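Local coordinates for protein glycerate dehydrogenase/glyoxylate reductase (Thermus thermophilus, PDB 2CUK) that probably reduces glyoxylate and hydroxypyruvate with a nicotinamide cofactor, as a member of the D-isomer specific 2-hydroxyacid dehydrogenase family, at residues Leu98-Ala103 with Gly156-Lys161; Asp104-Leu109 with Ile224-Ala229; Leu147-Met152 with Ser198-Leu203; Arg230-Asp235 with Val254-Pro259; Ala250-Thr255 with Ala272-His277. One frame throughout, in Å; residues are numbered along the deposited sequence.

Contact 1 (Leu98-Ala103 with Gly156-Lys161); sequences LTEATA and GQAVAK
Ala103 and Ala158 face each other with their methyl groups, CB to CB at 3.6 Å, where two helices cross at -54°. The two short axes come within 8.7 Å, with alanine methyls meeting at the crossing. Val159, the next residue along its helix, presents one branch alone: CG1 is anti to the backbone N (chi1 171°), which leaves CG2 to lie against the backbone of Ala103, 3.8 Å from its CA. One turn earlier on the first helix, the methyl CG2 of Thr99 reaches Ala158 CB at 4.1 Å, while its hydroxyl is turned to Gly96 O. Glu100 starts out pointing away from the partner helix, but its chain bends at chi2 and lays the carboxylate beside the alanine methyl, OE2 3.9 Å from Ala158 CB, while OE1 pairs with Arg162, one turn beyond Ala158, in a salt bridge. Ala101 O accepts a hydrogen bond from Arg115 NH1 of the second subunit. Elsewhere around the crossing, the side chain of Ala101 touches Thr285 of helix 283-301, and on the sheet side Val159 packs on Leu147 and Leu149 of strand 146-150.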
# COMPACT_ATOMS: atom_id res chain seq x y z
N LEU A 98 14.84 10.28 -6.09
CA LEU A 98 13.56 9.58 -6.16
C LEU A 98 13.58 8.09 -5.83
O LEU A 98 12.59 7.39 -6.07
CB LEU A 98 12.94 9.79 -7.55
CG LEU A 98 13.79 9.45 -8.78
CD1 LEU A 98 14.07 7.96 -8.83
CD2 LEU A 98 13.06 9.89 -10.04
N THR A 99 14.69 7.61 -5.28
CA THR A 99 14.83 6.19 -4.95
C THR A 99 13.79 5.67 -3.95
O THR A 99 13.03 4.75 -4.27
CB THR A 99 16.24 5.90 -4.39
OG1 THR A 99 17.22 6.33 -5.34
CG2 THR A 99 16.41 4.41 -4.14
N GLU A 100 13.77 6.24 -2.76
CA GLU A 100 12.85 5.84 -1.71
C GLU A 100 11.38 5.95 -2.11
O GLU A 100 10.57 5.07 -1.79
CB GLU A 100 13.09 6.67 -0.45
CG GLU A 100 14.47 6.49 0.15
CD GLU A 100 14.73 5.06 0.55
OE1 GLU A 100 13.90 4.50 1.30
OE2 GLU A 100 15.76 4.50 0.12
N ALA A 101 11.05 7.03 -2.79
CA ALA A 101 9.67 7.27 -3.23
C ALA A 101 9.21 6.19 -4.22
O ALA A 101 8.10 5.68 -4.12
CB ALA A 101 9.57 8.65 -3.88
N THR A 102 10.08 5.86 -5.17
CA THR A 102 9.76 4.85 -6.17
C THR A 102 9.64 3.48 -5.51
O THR A 102 8.79 2.67 -5.88
CB THR A 102 10.85 4.79 -7.25
OG1 THR A 102 11.05 6.11 -7.77
CG2 THR A 102 10.44 3.84 -8.38
N ALA A 103 10.51 3.23 -4.52
CA ALA A 103 10.49 1.96 -3.80
C ALA A 103 9.20 1.87 -3.02
O ALA A 103 8.60 0.79 -2.92
CB ALA A 103 11.69 1.88 -2.85
N GLY A 156 16.00 -1.09 -6.63
CA GLY A 156 15.83 -2.51 -6.36
C GLY A 156 16.27 -2.88 -4.96
O GLY A 156 15.64 -3.69 -4.29
N GLN A 157 17.38 -2.29 -4.51
CA GLN A 157 17.89 -2.57 -3.18
C GLN A 157 16.96 -2.00 -2.11
O GLN A 157 16.80 -2.60 -1.05
CB GLN A 157 19.30 -2.00 -3.03
CG GLN A 157 20.33 -2.73 -3.89
CD GLN A 157 21.71 -2.12 -3.79
OE1 GLN A 157 22.27 -1.97 -2.70
NE2 GLN A 157 22.28 -1.76 -4.93
N ALA A 158 16.38 -0.84 -2.39
CA ALA A 158 15.46 -0.22 -1.44
C ALA A 158 14.20 -1.08 -1.34
O ALA A 158 13.62 -1.23 -0.27
CB ALA A 158 15.10 1.19 -1.89
N VAL A 159 13.78 -1.64 -2.47
CA VAL A 159 12.59 -2.49 -2.47
C VAL A 159 12.85 -3.76 -1.66
O VAL A 159 12.02 -4.17 -0.84
CB VAL A 159 12.17 -2.86 -3.92
CG1 VAL A 159 11.07 -3.91 -3.89
CG2 VAL A 159 11.66 -1.60 -4.65
N ALA A 160 14.02 -4.36 -1.87
CA ALA A 160 14.39 -5.57 -1.15
C ALA A 160 14.39 -5.36 0.36
O ALA A 160 13.95 -6.23 1.11
CB ALA A 160 15.78 -6.03 -1.60
N LYS A 161 14.88 -4.21 0.81
CA LYS A 161 14.91 -3.92 2.24
C LYS A 161 13.50 -3.91 2.81
O LYS A 161 13.25 -4.46 3.88
CB LYS A 161 15.59 -2.57 2.50
CG LYS A 161 17.12 -2.60 2.41
CD LYS A 161 17.77 -2.98 3.74
CE LYS A 161 17.50 -4.44 4.12
NZ LYS A 161 17.98 -4.77 5.51

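Contact 2 (Asp104-Leu109 with Ile224-Ala229); sequences DLTLAL and ILLNTA
Thr106 and Thr228 join a helix to the chain just past a strand through their hydroxyls, with OG1 of one 2.9 Å from OG1 of the other, close enough to share a hydrogen bond. The two side chains cross at about a right angle, and their torsions differ. In Thr106 (chi1 -60°) the hydroxyl sits beside the backbone N, from where it also bonds to Thr102 O in the preceding helical turn. In Thr228 (chi1 58°) OG1 stands between the backbone N and the carbonyl carbon, and its methyl is thereby directed at Leu109, with CG2 3.7 Å from Leu109 CD1. Replacing Thr228 by a valine would probably leave the Thr106 hydroxyl without this partner across the contact. Leu226, two residues back on the strand, spreads its fork over the helix backbone: CD1 comes to 4.1 Å from Thr106 O, and CD2 lies equally far from the carbonyl carbon of Leu109. Asn227 points the other way and shapes the chain beyond the strand, since its OD1 accepts from Ala229 N at 3.1 Å in an Asx turn, with the donor well above the carbonyl plane. A helix laid on one face of a parallel sheet, as here, is typical of the Rossmann-type NAD-binding domain of this dehydrogenase family.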
# COMPACT_ATOMS: atom_id res chain seq x y z
N ASP A 104 8.77 2.99 -2.45
CA ASP A 104 7.57 3.00 -1.63
C ASP A 104 6.35 2.58 -2.44
O ASP A 104 5.52 1.79 -2.00
CB ASP A 104 7.37 4.42 -1.09
CG ASP A 104 8.28 4.65 0.10
OD1 ASP A 104 8.87 3.68 0.58
OD2 ASP A 104 8.40 5.79 0.54
N LEU A 105 6.23 3.17 -3.64
CA LEU A 105 5.08 2.88 -4.47
C LEU A 105 5.14 1.47 -5.06
O LEU A 105 4.13 0.83 -5.34
CB LEU A 105 5.01 3.91 -5.60
CG LEU A 105 3.78 3.71 -6.48
CD1 LEU A 105 2.64 4.68 -6.14
CD2 LEU A 105 4.08 3.91 -7.97
N THR A 106 6.38 1.00 -5.30
CA THR A 106 6.52 -0.39 -5.71
C THR A 106 5.87 -1.30 -4.68
O THR A 106 5.08 -2.17 -4.99
CB THR A 106 8.01 -0.73 -5.86
OG1 THR A 106 8.59 0.12 -6.85
CG2 THR A 106 8.17 -2.19 -6.30
N LEU A 107 6.21 -1.06 -3.42
CA LEU A 107 5.63 -1.83 -2.33
C LEU A 107 4.13 -1.60 -2.23
O LEU A 107 3.38 -2.54 -1.97
CB LEU A 107 6.30 -1.46 -0.99
CG LEU A 107 7.43 -2.39 -0.55
CD1 LEU A 107 6.85 -3.76 -0.24
CD2 LEU A 107 8.50 -2.49 -1.63
N ALA A 108 3.69 -0.37 -2.45
CA ALA A 108 2.26 -0.05 -2.38
C ALA A 108 1.49 -0.88 -3.41
O ALA A 108 0.39 -1.35 -3.14
CB ALA A 108 2.05 1.43 -2.62
N LEU A 109 2.08 -1.05 -4.60
CA LEU A 109 1.45 -1.82 -5.67
C LEU A 109 1.44 -3.31 -5.35
O LEU A 109 0.47 -4.01 -5.64
CB LEU A 109 2.18 -1.57 -7.00
CG LEU A 109 1.93 -0.21 -7.67
CD1 LEU A 109 2.83 -0.07 -8.91
CD2 LEU A 109 0.46 -0.09 -8.06
N ILE A 224 2.80 -12.74 -9.16
CA ILE A 224 2.47 -11.33 -9.35
C ILE A 224 3.61 -10.62 -10.06
O ILE A 224 4.78 -10.84 -9.74
CB ILE A 224 2.25 -10.60 -8.00
CG1 ILE A 224 1.03 -11.17 -7.27
CG2 ILE A 224 2.09 -9.10 -8.24
CD1 ILE A 224 0.85 -10.61 -5.87
N LEU A 225 3.27 -9.77 -11.03
CA LEU A 225 4.27 -9.00 -11.76
C LEU A 225 4.16 -7.52 -11.39
O LEU A 225 3.06 -6.96 -11.38
CB LEU A 225 4.06 -9.13 -13.27
CG LEU A 225 4.96 -8.21 -14.11
CD1 LEU A 225 6.41 -8.66 -14.03
CD2 LEU A 225 4.49 -8.22 -15.56
N LEU A 226 5.29 -6.90 -11.09
CA LEU A 226 5.32 -5.49 -10.73
C LEU A 226 6.27 -4.74 -11.67
O LEU A 226 7.37 -5.22 -11.97
CB LEU A 226 5.80 -5.31 -9.29
CG LEU A 226 5.01 -5.98 -8.16
CD1 LEU A 226 5.71 -5.73 -6.83
CD2 LEU A 226 3.58 -5.44 -8.12
N ASN A 227 5.86 -3.57 -12.14
CA ASN A 227 6.72 -2.77 -13.00
C ASN A 227 6.56 -1.28 -12.74
O ASN A 227 5.55 -0.68 -13.11
CB ASN A 227 6.46 -3.06 -14.48
CG ASN A 227 7.42 -2.32 -15.40
OD1 ASN A 227 8.51 -1.92 -14.99
ND2 ASN A 227 7.03 -2.13 -16.66
N THR A 228 7.56 -0.69 -12.10
CA THR A 228 7.54 0.74 -11.82
C THR A 228 8.74 1.39 -12.52
O THR A 228 9.07 2.55 -12.27
CB THR A 228 7.63 1.02 -10.30
OG1 THR A 228 8.83 0.44 -9.77
CG2 THR A 228 6.42 0.44 -9.58
N ALA A 229 9.38 0.63 -13.41
CA ALA A 229 10.55 1.10 -14.16
C ALA A 229 10.21 1.74 -15.51
O ALA A 229 10.02 2.95 -15.60
CB ALA A 229 11.53 -0.06 -14.37

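Contact 3 (Leu147-Met152 with Ser198-Leu203); sequences LGLVGM and SLHTPL
His200 reaches back from the strand end to Leu149, with its backbone against Val150. Its CB lies 3.7 Å from Gly151 O, a buried carbonyl oxygen with no hydrogen-bond partner in the model. With chi1 at -58°, CG sits beside the backbone N, and the ring runs back along the sheet. CD2 then touches Leu149 CD2 at 3.7 Å, the methyl coming in at the ring's edge, near its plane. Further out, NE2 has the same methyl beside it and makes a weak, strongly bent hydrogen bond to Ser198 OG, while CE1 packs on Val159 of helix 154-165. The two backbones run parallel as neighbouring strands of the Rossmann-type sheet, and Gly151 begins a GxGxxG pattern consistent with the dinucleotide-binding turn of that fold. Gly151 has a positive phi (108°), at which a CB would jam against the preceding carbonyl and also run into His200 O. Three bonds of 2.9 Å pair the segments: Ser198 N to Gly148 O and Val150 N to Ser198 O are nearly straight, His200 N to Val150 O more bent. On the other face from Leu149 and Ser198, Val150 and Leu199 run alongside each other in the same direction, with Val150 CB 3.7 Å from Leu199 CD2.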
# COMPACT_ATOMS: atom_id res chain seq x y z
N LEU A 147 10.44 -12.79 -3.40
CA LEU A 147 10.40 -11.63 -4.28
C LEU A 147 11.64 -11.71 -5.16
O LEU A 147 12.76 -11.80 -4.66
CB LEU A 147 10.42 -10.33 -3.47
CG LEU A 147 10.62 -9.06 -4.30
CD1 LEU A 147 9.42 -8.83 -5.20
CD2 LEU A 147 10.81 -7.86 -3.35
N GLY A 148 11.42 -11.70 -6.47
CA GLY A 148 12.52 -11.75 -7.40
C GLY A 148 12.64 -10.41 -8.09
O GLY A 148 11.71 -9.97 -8.77
N LEU A 149 13.77 -9.75 -7.92
CA LEU A 149 14.01 -8.45 -8.52
C LEU A 149 14.87 -8.59 -9.78
O LEU A 149 15.88 -9.28 -9.76
CB LEU A 149 14.73 -7.55 -7.51
CG LEU A 149 14.01 -7.37 -6.18
CD1 LEU A 149 14.98 -6.88 -5.12
CD2 LEU A 149 12.85 -6.40 -6.35
N VAL A 150 14.43 -7.96 -10.86
CA VAL A 150 15.18 -7.99 -12.12
C VAL A 150 15.82 -6.61 -12.21
O VAL A 150 15.18 -5.64 -12.61
CB VAL A 150 14.25 -8.20 -13.33
CG1 VAL A 150 15.07 -8.18 -14.62
CG2 VAL A 150 13.52 -9.52 -13.20
N GLY A 151 17.09 -6.55 -11.82
CA GLY A 151 17.82 -5.30 -11.81
C GLY A 151 17.97 -4.95 -10.34
O GLY A 151 16.97 -4.91 -9.62
N MET A 152 19.20 -4.72 -9.87
CA MET A 152 19.42 -4.40 -8.47
C MET A 152 20.15 -3.11 -8.18
O MET A 152 21.12 -3.09 -7.43
CB MET A 152 20.16 -5.54 -7.77
CG MET A 152 19.25 -6.57 -7.15
SD MET A 152 18.12 -5.87 -5.93
CE MET A 152 18.65 -6.68 -4.44
N SER A 198 9.55 -8.21 -9.69
CA SER A 198 9.51 -6.76 -9.79
C SER A 198 10.64 -6.29 -10.70
O SER A 198 11.80 -6.71 -10.55
CB SER A 198 9.65 -6.12 -8.40
OG SER A 198 9.38 -4.73 -8.46
N LEU A 199 10.30 -5.44 -11.66
CA LEU A 199 11.28 -4.93 -12.62
C LEU A 199 11.91 -3.62 -12.19
O LEU A 199 11.22 -2.67 -11.79
CB LEU A 199 10.63 -4.78 -14.00
CG LEU A 199 9.88 -6.04 -14.46
CD1 LEU A 199 9.27 -5.79 -15.83
CD2 LEU A 199 10.84 -7.23 -14.49
N HIS A 200 13.24 -3.56 -12.26
CA HIS A 200 13.99 -2.37 -11.87
C HIS A 200 15.26 -2.27 -12.69
O HIS A 200 16.34 -2.00 -12.16
CB HIS A 200 14.36 -2.45 -10.38
CG HIS A 200 13.18 -2.59 -9.48
ND1 HIS A 200 12.30 -1.56 -9.25
CD2 HIS A 200 12.72 -3.65 -8.78
CE1 HIS A 200 11.34 -1.98 -8.45
NE2 HIS A 200 11.57 -3.25 -8.15
N THR A 201 15.14 -2.50 -13.99
CA THR A 201 16.29 -2.44 -14.89
C THR A 201 16.02 -1.41 -15.98
O THR A 201 14.89 -1.26 -16.45
CB THR A 201 16.58 -3.82 -15.53
OG1 THR A 201 17.80 -3.76 -16.26
CG2 THR A 201 15.45 -4.22 -16.47
N PRO A 202 17.06 -0.68 -16.40
CA PRO A 202 16.89 0.33 -17.45
C PRO A 202 16.45 -0.28 -18.78
O PRO A 202 16.69 -1.45 -19.05
CB PRO A 202 18.27 0.98 -17.54
CG PRO A 202 19.19 -0.11 -17.10
CD PRO A 202 18.46 -0.72 -15.93
N LEU A 203 15.77 0.52 -19.59
CA LEU A 203 15.30 0.06 -20.89
C LEU A 203 16.41 0.21 -21.92
O LEU A 203 16.99 1.29 -22.08
CB LEU A 203 14.08 0.86 -21.33
CG LEU A 203 13.56 0.59 -22.74
CD1 LEU A 203 13.15 -0.88 -22.87
CD2 LEU A 203 12.38 1.50 -23.02

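Contact 4 (Arg230-Asp235 with Val254-Pro259); sequences RGALVD and VTDPEP
Gly231 and Thr255 bring their backbones together with a separation of only 3.8 Å between the CA of one and the CA of the other, without a direct hydrogen bond between the two segments. Both are loops at the carboxyl ends of adjacent strands, 224-227 and 249-252, of the Rossmann-type sheet. The first, 230-235, makes a short 3-10 turn, with Leu233 N bonded to Arg230 O and Val234 N to Gly231 O, and ends at Asp235, whose side chain N-caps helix 236-243 through Ala238 N. The second, 254-259, is extended and irregular, with cis peptide bonds before Pro257 and Pro259. The closest backbone approach is a C-H...O contact: Gly231 CA stands 3.3 Å from Thr255 O, with an angle of 166° at the hydrogen. A CB at Gly231 would point straight into that oxygen, so the approach depends on glycine.

Side chains of the second loop complete the contact. Val254 lays its CG2 methyl over the peptide between Arg230 and Gly231, 3.4 Å from Arg230 C and 3.3 Å from Gly231 N. Asp256 extends its CG anti to the backbone N (chi1 -174°), which carries OD2 to 3.4 Å from Ala232 CA, in a contact with C-H groups. Glu258 serves the backbone of both loops: its OE1 accepts from Thr255 N at 3.0 Å with the anti lone pair, and a water bridges the same OE1, 2.9 Å away, to Gly231 N, from which it accepts at 2.8 Å.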
# COMPACT_ATOMS: atom_id res chain seq x y z
N ARG A 230 10.16 0.93 -16.57
CA ARG A 230 9.84 1.44 -17.91
C ARG A 230 8.77 0.57 -18.55
O ARG A 230 8.88 -0.65 -18.57
CB ARG A 230 11.09 1.46 -18.80
CG ARG A 230 12.22 2.37 -18.32
CD ARG A 230 11.79 3.83 -18.29
NE ARG A 230 11.45 4.34 -19.61
CZ ARG A 230 12.34 4.67 -20.55
NH1 ARG A 230 13.64 4.53 -20.30
NH2 ARG A 230 11.94 5.13 -21.72
N GLY A 231 7.73 1.21 -19.08
CA GLY A 231 6.65 0.48 -19.70
C GLY A 231 7.04 -0.54 -20.75
O GLY A 231 6.52 -1.66 -20.76
N ALA A 232 7.98 -0.17 -21.62
CA ALA A 232 8.43 -1.04 -22.71
C ALA A 232 9.14 -2.33 -22.30
O ALA A 232 9.47 -3.16 -23.15
CB ALA A 232 9.33 -0.24 -23.68
N LEU A 233 9.39 -2.50 -21.00
CA LEU A 233 10.05 -3.72 -20.53
C LEU A 233 9.08 -4.90 -20.58
O LEU A 233 9.48 -6.07 -20.49
CB LEU A 233 10.53 -3.54 -19.08
CG LEU A 233 11.62 -2.50 -18.78
CD1 LEU A 233 11.84 -2.42 -17.27
CD2 LEU A 233 12.91 -2.88 -19.50
N VAL A 234 7.80 -4.58 -20.71
CA VAL A 234 6.74 -5.58 -20.74
C VAL A 234 5.91 -5.56 -22.02
O VAL A 234 5.57 -4.49 -22.52
CB VAL A 234 5.75 -5.35 -19.56
CG1 VAL A 234 4.65 -6.40 -19.59
CG2 VAL A 234 6.49 -5.38 -18.23
N ASP A 235 5.58 -6.74 -22.53
CA ASP A 235 4.74 -6.86 -23.72
C ASP A 235 3.33 -6.75 -23.16
O ASP A 235 2.77 -7.74 -22.68
CB ASP A 235 4.90 -8.22 -24.38
CG ASP A 235 4.01 -8.39 -25.61
OD1 ASP A 235 2.87 -7.89 -25.59
OD2 ASP A 235 4.45 -9.03 -26.58
N VAL A 254 3.97 2.02 -14.85
CA VAL A 254 4.43 2.40 -16.18
C VAL A 254 3.82 1.42 -17.18
O VAL A 254 3.67 0.24 -16.88
CB VAL A 254 5.97 2.37 -16.29
CG1 VAL A 254 6.58 3.34 -15.29
CG2 VAL A 254 6.50 0.95 -16.04
N THR A 255 3.47 1.91 -18.36
CA THR A 255 2.86 1.06 -19.37
C THR A 255 3.38 1.32 -20.79
O THR A 255 4.20 2.22 -21.01
CB THR A 255 1.32 1.25 -19.39
OG1 THR A 255 1.01 2.59 -19.80
CG2 THR A 255 0.73 1.01 -18.00
N ASP A 256 2.88 0.53 -21.73
CA ASP A 256 3.25 0.64 -23.13
C ASP A 256 2.01 0.26 -23.95
O ASP A 256 1.59 -0.90 -23.96
CB ASP A 256 4.40 -0.31 -23.47
CG ASP A 256 4.92 -0.11 -24.89
OD1 ASP A 256 4.09 0.05 -25.81
OD2 ASP A 256 6.16 -0.12 -25.09
N PRO A 257 1.41 1.24 -24.65
CA PRO A 257 1.83 2.64 -24.71
C PRO A 257 1.52 3.38 -23.41
O PRO A 257 0.82 2.87 -22.54
CB PRO A 257 1.03 3.18 -25.88
CG PRO A 257 -0.27 2.46 -25.72
CD PRO A 257 0.18 1.03 -25.43
N GLU A 258 2.06 4.59 -23.30
CA GLU A 258 1.85 5.40 -22.11
C GLU A 258 1.59 6.86 -22.49
O GLU A 258 2.36 7.45 -23.26
CB GLU A 258 3.07 5.31 -21.20
CG GLU A 258 2.91 5.96 -19.84
CD GLU A 258 4.16 5.84 -19.00
OE1 GLU A 258 4.55 4.70 -18.66
OE2 GLU A 258 4.77 6.88 -18.67
N PRO A 259 0.50 7.44 -21.99
CA PRO A 259 -0.49 6.83 -21.09
C PRO A 259 -1.22 5.64 -21.74
O PRO A 259 -1.24 5.51 -22.96
CB PRO A 259 -1.45 7.98 -20.80
CG PRO A 259 -0.59 9.20 -20.94
CD PRO A 259 0.21 8.88 -22.17
O HOH W 1 7.32 3.96 -19.08

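Contact 5 (Ala250-Thr255 with Ala272-His277); sequences AGLDVT and AVITPH
Strands 250-252 and 272-274 form one margin of the six-stranded parallel sheet, where Ala250 pairs with Ala272, Gly251 with Val273 and Leu252 with Ile274. Val273 N to Ala250 O (2.9 Å), Leu252 N to Val273 O (2.8 Å) and Thr275 N to Leu252 O (2.8 Å) are all close to straight. Leu252 and Ile274 project on the face packed by helix 236-243, Val273 on that of helix 99-114.

Beyond the strands the contact passes to Asp253. Its CG is anti to the backbone N (chi1 -176°), and the carboxylate is swung across to the other segment, where OD1 accepts from Thr275 OG1 at 2.7 Å through its anti lone pair. OD1 also receives Ile278 N and OD2 receives Gly279 N, while OD2 lies in the plane of the His277 ring at its edge, 3.7 Å from CD2. With an alanine at Asp253, the Thr275 hydroxyl and those two amides would probably lose the carboxylate that receives them, and the bend after the strand would be less firmly held. That bend is an inverse gamma turn centred on Pro276. Val254 CG1 sits over one face of the His277 ring, 4.0 Å from its centroid, in a CH-pi contact; Trp132 of the second subunit also meets this ring. Loops gathered at the carboxyl ends of parallel strands in this way are typical of Rossmann-fold dehydrogenases.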
# COMPACT_ATOMS: atom_id res chain seq x y z
N ALA A 250 -1.15 -8.12 -11.47
CA ALA A 250 -0.04 -7.24 -11.82
C ALA A 250 -0.27 -5.81 -11.34
O ALA A 250 -1.40 -5.31 -11.37
CB ALA A 250 0.17 -7.24 -13.33
N GLY A 251 0.81 -5.18 -10.90
CA GLY A 251 0.76 -3.80 -10.43
C GLY A 251 1.70 -3.00 -11.31
O GLY A 251 2.92 -3.21 -11.30
N LEU A 252 1.15 -2.07 -12.09
CA LEU A 252 1.96 -1.28 -13.00
C LEU A 252 1.87 0.22 -12.79
O LEU A 252 0.78 0.77 -12.68
CB LEU A 252 1.55 -1.57 -14.44
CG LEU A 252 1.34 -3.03 -14.87
CD1 LEU A 252 0.78 -3.04 -16.28
CD2 LEU A 252 2.66 -3.80 -14.78
N ASP A 253 3.02 0.89 -12.77
CA ASP A 253 3.05 2.34 -12.63
C ASP A 253 3.50 2.91 -13.98
O ASP A 253 3.43 4.11 -14.21
CB ASP A 253 4.02 2.77 -11.54
CG ASP A 253 4.00 4.27 -11.32
OD1 ASP A 253 2.89 4.80 -11.07
OD2 ASP A 253 5.07 4.92 -11.40
N VAL A 254 3.97 2.02 -14.85
CA VAL A 254 4.43 2.40 -16.18
C VAL A 254 3.82 1.42 -17.18
O VAL A 254 3.67 0.24 -16.88
CB VAL A 254 5.97 2.37 -16.29
CG1 VAL A 254 6.58 3.34 -15.29
CG2 VAL A 254 6.50 0.95 -16.04
N THR A 255 3.47 1.91 -18.36
CA THR A 255 2.86 1.06 -19.37
C THR A 255 3.38 1.32 -20.79
O THR A 255 4.20 2.22 -21.01
CB THR A 255 1.32 1.25 -19.39
OG1 THR A 255 1.01 2.59 -19.80
CG2 THR A 255 0.73 1.01 -18.00
N ALA A 272 -5.54 -6.33 -11.95
CA ALA A 272 -4.52 -5.45 -12.48
C ALA A 272 -4.70 -4.07 -11.83
O ALA A 272 -5.80 -3.54 -11.81
CB ALA A 272 -4.64 -5.32 -14.00
N VAL A 273 -3.62 -3.52 -11.29
CA VAL A 273 -3.67 -2.21 -10.66
C VAL A 273 -2.72 -1.32 -11.45
O VAL A 273 -1.51 -1.52 -11.45
CB VAL A 273 -3.25 -2.27 -9.17
CG1 VAL A 273 -3.12 -0.85 -8.59
CG2 VAL A 273 -4.29 -3.05 -8.37
N ILE A 274 -3.29 -0.34 -12.15
CA ILE A 274 -2.50 0.58 -12.96
C ILE A 274 -2.51 1.99 -12.39
O ILE A 274 -3.56 2.60 -12.22
CB ILE A 274 -3.02 0.64 -14.43
CG1 ILE A 274 -2.76 -0.68 -15.16
CG2 ILE A 274 -2.32 1.74 -15.19
CD1 ILE A 274 -3.18 -1.93 -14.38
N THR A 275 -1.32 2.52 -12.08
CA THR A 275 -1.23 3.88 -11.57
C THR A 275 -0.58 4.69 -12.69
O THR A 275 0.25 4.18 -13.44
CB THR A 275 -0.43 3.95 -10.25
OG1 THR A 275 0.81 3.25 -10.38
CG2 THR A 275 -1.24 3.35 -9.11
N PRO A 276 -0.95 5.97 -12.81
CA PRO A 276 -0.41 6.85 -13.86
C PRO A 276 1.02 7.39 -13.71
O PRO A 276 1.23 8.60 -13.70
CB PRO A 276 -1.45 7.96 -13.92
CG PRO A 276 -1.82 8.12 -12.47
CD PRO A 276 -1.93 6.69 -11.98
N HIS A 277 2.00 6.49 -13.62
CA HIS A 277 3.40 6.89 -13.52
C HIS A 277 3.64 7.91 -12.42
O HIS A 277 4.17 9.00 -12.66
CB HIS A 277 3.87 7.45 -14.86
CG HIS A 277 5.35 7.37 -15.07
ND1 HIS A 277 5.97 7.85 -16.21
CD2 HIS A 277 6.34 6.89 -14.28
CE1 HIS A 277 7.28 7.68 -16.10
NE2 HIS A 277 7.53 7.10 -14.94

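The five contacts trace one Rossmann-type domain across its parallel sheet. Contacts 1 and 2, centres 10 Å apart, share helix 99-114, which bears first on helix 154-165 and then on strand 224-227; their segments alternate along the chain. Contact 3 joins strands 146-150 and 196-199 and is nested within the loop closed by contact 2. Later in the chain, contact 4 joins the loops after strands 224-227 and 249-252, and contact 5 pairs the latter strand with the edge strand 272-274; the two share Val254 and Thr255. Contacts 1 and 4 lie about 20 Å apart between centres. All but contact 3 also touch the second subunit, so this probable cofactor-binding domain takes part in the dimer interface.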